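Long-range contact in probable DNA endonuclease SmrA (Escherichia coli, PDB 3QD7), which binds DNA and has DNA endonuclease activity, the chain here being the piece that carries its Smr domain: residues D2-F14 with E59-A71. Numbering follows the deposited sequence.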
loop_
_atom_site.group_PDB
_atom_site.type_symbol
_atom_site.label_atom_id
_atom_site.label_comp_id
_atom_site.label_asym_id
_atom_site.label_seq_id
_atom_site.Cartn_x
_atom_site.Cartn_y
_atom_site.Cartn_z
ATOM N N ASP A 2 -18.875 -2.266 5.565
ATOM C CA ASP A 2 -18.696 -3.719 5.354
ATOM C C ASP A 2 -17.255 -4.045 4.967
ATOM O O ASP A 2 -16.798 -3.761 3.840
ATOM C CB ASP A 2 -19.671 -4.207 4.297
ATOM C CG ASP A 2 -20.988 -3.473 4.362
ATOM O OD1 ASP A 2 -22.029 -4.106 4.677
ATOM O OD2 ASP A 2 -20.968 -2.248 4.115
ATOM N N THR A 3 -16.527 -4.586 5.943
ATOM C CA THR A 3 -15.302 -5.319 5.669
ATOM C C THR A 3 -15.669 -6.811 5.551
ATOM O O THR A 3 -14.916 -7.703 5.975
ATOM C CB THR A 3 -14.169 -5.040 6.701
ATOM O OG1 THR A 3 -13.105 -5.978 6.493
ATOM C CG2 THR A 3 -14.668 -5.140 8.152
ATOM N N LEU A 4 -16.861 -7.055 4.992
ATOM C CA LEU A 4 -17.207 -8.369 4.472
ATOM C C LEU A 4 -16.427 -8.585 3.195
ATOM O O LEU A 4 -16.323 -7.702 2.343
ATOM C CB LEU A 4 -18.704 -8.504 4.214
ATOM C CG LEU A 4 -19.630 -8.701 5.427
ATOM C CD1 LEU A 4 -20.949 -9.300 4.963
ATOM C CD2 LEU A 4 -19.000 -9.563 6.547
ATOM N N GLN A 5 -15.880 -9.781 3.078
ATOM C CA GLN A 5 -15.052 -10.126 1.957
ATOM C C GLN A 5 -15.830 -10.287 0.655
ATOM O O GLN A 5 -15.240 -10.218 -0.425
ATOM C CB GLN A 5 -14.179 -11.335 2.306
ATOM C CG GLN A 5 -13.184 -11.007 3.471
ATOM C CD GLN A 5 -12.148 -9.939 3.090
ATOM O OE1 GLN A 5 -11.780 -9.803 1.912
ATOM N NE2 GLN A 5 -11.659 -9.194 4.091
ATOM N N LEU A 6 -17.151 -10.446 0.726
ATOM C CA LEU A 6 -17.926 -10.386 -0.519
ATOM C C LEU A 6 -17.870 -9.011 -1.198
ATOM O O LEU A 6 -18.114 -8.911 -2.400
ATOM C CB LEU A 6 -19.354 -10.930 -0.375
ATOM C CG LEU A 6 -20.297 -10.556 0.758
ATOM C CD1 LEU A 6 -21.027 -9.271 0.488
ATOM C CD2 LEU A 6 -21.287 -11.694 0.910
ATOM N N ASP A 7 -17.503 -7.973 -0.437
ATOM C CA ASP A 7 -17.307 -6.592 -0.957
ATOM C C ASP A 7 -15.878 -6.271 -1.432
ATOM O O ASP A 7 -15.625 -5.172 -1.937
ATOM C CB ASP A 7 -17.684 -5.566 0.108
ATOM C CG ASP A 7 -19.139 -5.653 0.508
ATOM O OD1 ASP A 7 -20.012 -5.715 -0.385
ATOM O OD2 ASP A 7 -19.404 -5.653 1.716
ATOM N N ASN A 8 -14.965 -7.225 -1.258
ATOM C CA ASN A 8 -13.555 -7.066 -1.605
ATOM C C ASN A 8 -13.349 -6.997 -3.103
ATOM O O ASN A 8 -13.251 -8.017 -3.782
ATOM C CB ASN A 8 -12.693 -8.188 -0.987
ATOM C CG ASN A 8 -11.195 -7.848 -0.991
ATOM O OD1 ASN A 8 -10.712 -7.163 -1.893
ATOM N ND2 ASN A 8 -10.462 -8.325 0.023
ATOM N N PHE A 9 -13.249 -5.772 -3.602
ATOM C CA PHE A 9 -13.108 -5.508 -5.034
ATOM C C PHE A 9 -11.677 -5.586 -5.560
ATOM O O PHE A 9 -11.445 -5.419 -6.762
ATOM C CB PHE A 9 -13.723 -4.137 -5.390
ATOM C CG PHE A 9 -13.277 -3.009 -4.492
ATOM C CD1 PHE A 9 -14.178 -2.440 -3.598
ATOM C CD2 PHE A 9 -11.954 -2.502 -4.559
ATOM C CE1 PHE A 9 -13.782 -1.388 -2.755
ATOM C CE2 PHE A 9 -11.544 -1.444 -3.728
ATOM C CZ PHE A 9 -12.466 -0.895 -2.808
ATOM N N LEU A 10 -10.715 -5.829 -4.682
ATOM C CA LEU A 10 -9.313 -5.979 -5.110
ATOM C C LEU A 10 -9.145 -7.146 -6.105
ATOM O O LEU A 10 -9.649 -8.254 -5.876
ATOM C CB LEU A 10 -8.399 -6.149 -3.888
ATOM C CG LEU A 10 -8.493 -5.010 -2.848
ATOM C CD1 LEU A 10 -7.410 -5.103 -1.831
ATOM C CD2 LEU A 10 -8.416 -3.635 -3.519
ATOM N N THR A 11 -8.431 -6.899 -7.201
ATOM C CA THR A 11 -8.394 -7.856 -8.309
ATOM C C THR A 11 -7.052 -8.576 -8.364
ATOM O O THR A 11 -6.023 -8.039 -7.941
ATOM C CB THR A 11 -8.679 -7.184 -9.706
ATOM O OG1 THR A 11 -7.644 -6.247 -10.011
ATOM C CG2 THR A 11 -10.068 -6.488 -9.750
ATOM N N THR A 12 -7.075 -9.795 -8.878
ATOM C CA THR A 12 -5.857 -10.546 -9.105
ATOM C C THR A 12 -5.809 -10.862 -10.588
ATOM O O THR A 12 -6.725 -10.515 -11.336
ATOM C CB THR A 12 -5.818 -11.855 -8.291
ATOM O OG1 THR A 12 -6.918 -12.679 -8.675
ATOM C CG2 THR A 12 -5.918 -11.587 -6.807
ATOM N N GLY A 13 -4.743 -11.509 -11.025
ATOM C CA GLY A 13 -4.718 -12.023 -12.384
ATOM C C GLY A 13 -4.139 -10.998 -13.317
ATOM O O GLY A 13 -4.443 -9.807 -13.218
ATOM N N PHE A 14 -3.304 -11.475 -14.232
ATOM C CA PHE A 14 -2.543 -10.595 -15.126
ATOM C C PHE A 14 -1.773 -9.571 -14.286
ATOM O O PHE A 14 -1.680 -8.379 -14.633
ATOM C CB PHE A 14 -3.449 -9.947 -16.188
ATOM C CG PHE A 14 -4.151 -10.950 -17.074
ATOM C CD1 PHE A 14 -3.599 -11.319 -18.298
ATOM C CD2 PHE A 14 -5.344 -11.545 -16.672
ATOM C CE1 PHE A 14 -4.232 -12.254 -19.106
ATOM C CE2 PHE A 14 -5.983 -12.484 -17.478
ATOM C CZ PHE A 14 -5.428 -12.835 -18.695
ATOM N N GLU A 59 -4.327 -13.943 1.512
ATOM C CA GLU A 59 -4.411 -13.348 2.858
ATOM C C GLU A 59 -4.040 -11.862 2.825
ATOM O O GLU A 59 -4.672 -11.065 3.495
ATOM C CB GLU A 59 -3.553 -14.123 3.861
ATOM C CG GLU A 59 -3.777 -13.739 5.332
ATOM C CD GLU A 59 -5.138 -14.226 5.921
ATOM O OE1 GLU A 59 -5.584 -13.685 6.970
ATOM O OE2 GLU A 59 -5.758 -15.151 5.348
ATOM N N CYS A 60 -3.017 -11.503 2.047
ATOM C CA CYS A 60 -2.640 -10.102 1.823
ATOM C C CYS A 60 -3.799 -9.318 1.256
ATOM O O CYS A 60 -4.044 -8.203 1.683
ATOM C CB CYS A 60 -1.457 -9.987 0.842
ATOM S SG CYS A 60 0.120 -10.495 1.524
ATOM N N ARG A 61 -4.508 -9.899 0.288
ATOM C CA ARG A 61 -5.650 -9.224 -0.337
ATOM C C ARG A 61 -6.805 -8.924 0.646
ATOM O O ARG A 61 -7.447 -7.865 0.572
ATOM C CB ARG A 61 -6.161 -10.023 -1.532
ATOM C CG ARG A 61 -7.123 -9.246 -2.429
ATOM C CD ARG A 61 -7.653 -10.107 -3.580
ATOM N NE ARG A 61 -8.629 -11.031 -3.046
ATOM C CZ ARG A 61 -9.940 -10.841 -3.102
ATOM N NH1 ARG A 61 -10.439 -9.783 -3.738
ATOM N NH2 ARG A 61 -10.751 -11.717 -2.531
ATOM N N LYS A 62 -7.051 -9.857 1.561
ATOM C CA LYS A 62 -8.052 -9.665 2.619
ATOM C C LYS A 62 -7.606 -8.625 3.665
ATOM O O LYS A 62 -8.396 -7.791 4.084
ATOM C CB LYS A 62 -8.394 -11.015 3.284
ATOM C CG LYS A 62 -8.926 -12.080 2.300
ATOM C CD LYS A 62 -9.653 -13.266 2.996
ATOM C CE LYS A 62 -8.700 -14.123 3.806
ATOM N NZ LYS A 62 -9.181 -15.527 3.921
ATOM N N MET A 63 -6.338 -8.671 4.065
ATOM C CA MET A 63 -5.786 -7.733 5.055
ATOM C C MET A 63 -5.721 -6.284 4.539
ATOM O O MET A 63 -6.086 -5.351 5.231
ATOM C CB MET A 63 -4.380 -8.195 5.484
ATOM C CG MET A 63 -4.371 -9.516 6.252
ATOM S SD MET A 63 -2.714 -10.227 6.381
ATOM C CE MET A 63 -2.076 -9.292 7.767
ATOM N N VAL A 64 -5.263 -6.104 3.312
ATOM C CA VAL A 64 -5.146 -4.758 2.734
ATOM C C VAL A 64 -6.539 -4.116 2.630
ATOM O O VAL A 64 -6.746 -2.962 3.002
ATOM C CB VAL A 64 -4.408 -4.826 1.331
ATOM C CG1 VAL A 64 -4.520 -3.511 0.550
ATOM C CG2 VAL A 64 -2.933 -5.252 1.521
ATOM N N PHE A 65 -7.489 -4.886 2.122
ATOM C CA PHE A 65 -8.846 -4.411 1.977
ATOM C C PHE A 65 -9.407 -4.022 3.329
ATOM O O PHE A 65 -9.879 -2.900 3.517
ATOM C CB PHE A 65 -9.705 -5.484 1.325
ATOM C CG PHE A 65 -11.131 -5.089 1.155
ATOM C CD1 PHE A 65 -12.126 -5.689 1.929
ATOM C CD2 PHE A 65 -11.490 -4.136 0.207
ATOM C CE1 PHE A 65 -13.468 -5.344 1.758
ATOM C CE2 PHE A 65 -12.839 -3.786 0.028
ATOM C CZ PHE A 65 -13.818 -4.387 0.815
ATOM N N SER A 66 -9.324 -4.942 4.282
ATOM C CA SER A 66 -9.832 -4.696 5.622
ATOM C C SER A 66 -9.099 -3.532 6.324
ATOM O O SER A 66 -9.715 -2.700 6.993
ATOM C CB SER A 66 -9.706 -5.996 6.429
ATOM O OG SER A 66 -10.293 -5.834 7.700
ATOM N N PHE A 67 -7.774 -3.480 6.165
ATOM C CA PHE A 67 -6.955 -2.435 6.799
ATOM C C PHE A 67 -7.290 -1.057 6.228
ATOM O O PHE A 67 -7.475 -0.090 6.964
ATOM C CB PHE A 67 -5.460 -2.748 6.605
ATOM C CG PHE A 67 -4.533 -1.661 7.097
ATOM C CD1 PHE A 67 -4.302 -1.479 8.475
ATOM C CD2 PHE A 67 -3.865 -0.832 6.177
ATOM C CE1 PHE A 67 -3.416 -0.478 8.933
ATOM C CE2 PHE A 67 -2.976 0.162 6.631
ATOM C CZ PHE A 67 -2.756 0.342 8.012
ATOM N N ILE A 68 -7.367 -0.955 4.910
ATOM C CA ILE A 68 -7.697 0.343 4.323
ATOM C C ILE A 68 -9.117 0.816 4.704
ATOM O O ILE A 68 -9.318 1.990 5.060
ATOM C CB ILE A 68 -7.497 0.347 2.784
ATOM C CG1 ILE A 68 -6.027 0.058 2.452
ATOM C CG2 ILE A 68 -7.961 1.730 2.184
ATOM C CD1 ILE A 68 -5.066 1.162 2.871
ATOM N N GLN A 69 -10.092 -0.093 4.669
ATOM C CA GLN A 69 -11.433 0.212 5.204
ATOM C C GLN A 69 -11.390 0.721 6.654
ATOM O O GLN A 69 -12.062 1.696 6.981
ATOM C CB GLN A 69 -12.365 -1.007 5.136
ATOM C CG GLN A 69 -12.649 -1.562 3.712
ATOM C CD GLN A 69 -13.346 -0.571 2.765
ATOM O OE1 GLN A 69 -13.268 -0.708 1.534
ATOM N NE2 GLN A 69 -14.036 0.403 3.323
ATOM N N GLN A 70 -10.604 0.059 7.509
ATOM C CA GLN A 70 -10.469 0.440 8.921
ATOM C C GLN A 70 -9.839 1.819 9.035
ATOM O O GLN A 70 -10.319 2.664 9.785
ATOM C CB GLN A 70 -9.631 -0.593 9.715
ATOM C CG GLN A 70 -8.954 -0.041 11.012
ATOM C CD GLN A 70 -7.441 -0.426 11.207
ATOM O OE1 GLN A 70 -6.576 0.457 11.402
ATOM N NE2 GLN A 70 -7.141 -1.744 11.195
ATOM N N ALA A 71 -8.746 2.028 8.301
ATOM C CA ALA A 71 -7.991 3.304 8.347
ATOM C C ALA A 71 -8.896 4.473 7.921
ATOM O O ALA A 71 -8.909 5.518 8.543
ATOM C CB ALA A 71 -6.767 3.214 7.455
#
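Asn8 of the leading loop of this fragment, residues 2-14, and Phe65 meet flat against each other where the loop lies along helix 57-73, a helix of the Smr fold, at the surface of the chain. The case illustrates how one asparagine can organise an irregular peptide on a helix, and within the loop it forms an Asx turn. Its CA sits over the centre of the Phe65 ring, 3.6 Å from the centroid, a CH-pi contact. CB continues past CD1 of the ring, and because CG is anti to the backbone N (chi1 -164°) the amide slides back over the ring toward CB of Phe65, its plane 20° from the ring's. The other face of this amide stacks on the Arg61 guanidinium. At the tip, OD1 accepts from N of Leu10 at 3.1 Å, closing the turn. ND2 spends both hydrogens: a nearly straight bond of 2.7 Å goes to OE1 of Gln5, and another, of 3.1 Å, to the helix carbonyl O of Arg61, approached from above the carbonyl plane. A leucine in its place would probably leave the Arg61 carbonyl and Gln5 OE1 without this donor and the turn unclosed. Beyond the amide, Phe65 drives its ring edge into the face of Phe9, with planes at 88°, while Gln69 CG covers the ring face opposite Asn8. Leu10 reaches Val64 and Phe65 with CD1, and also packs on Trp103 of helix 92-105. Arg61 bends at chi3, its NE paired with Glu58, and delivers NH1 to Leu10 O at 2.7 Å.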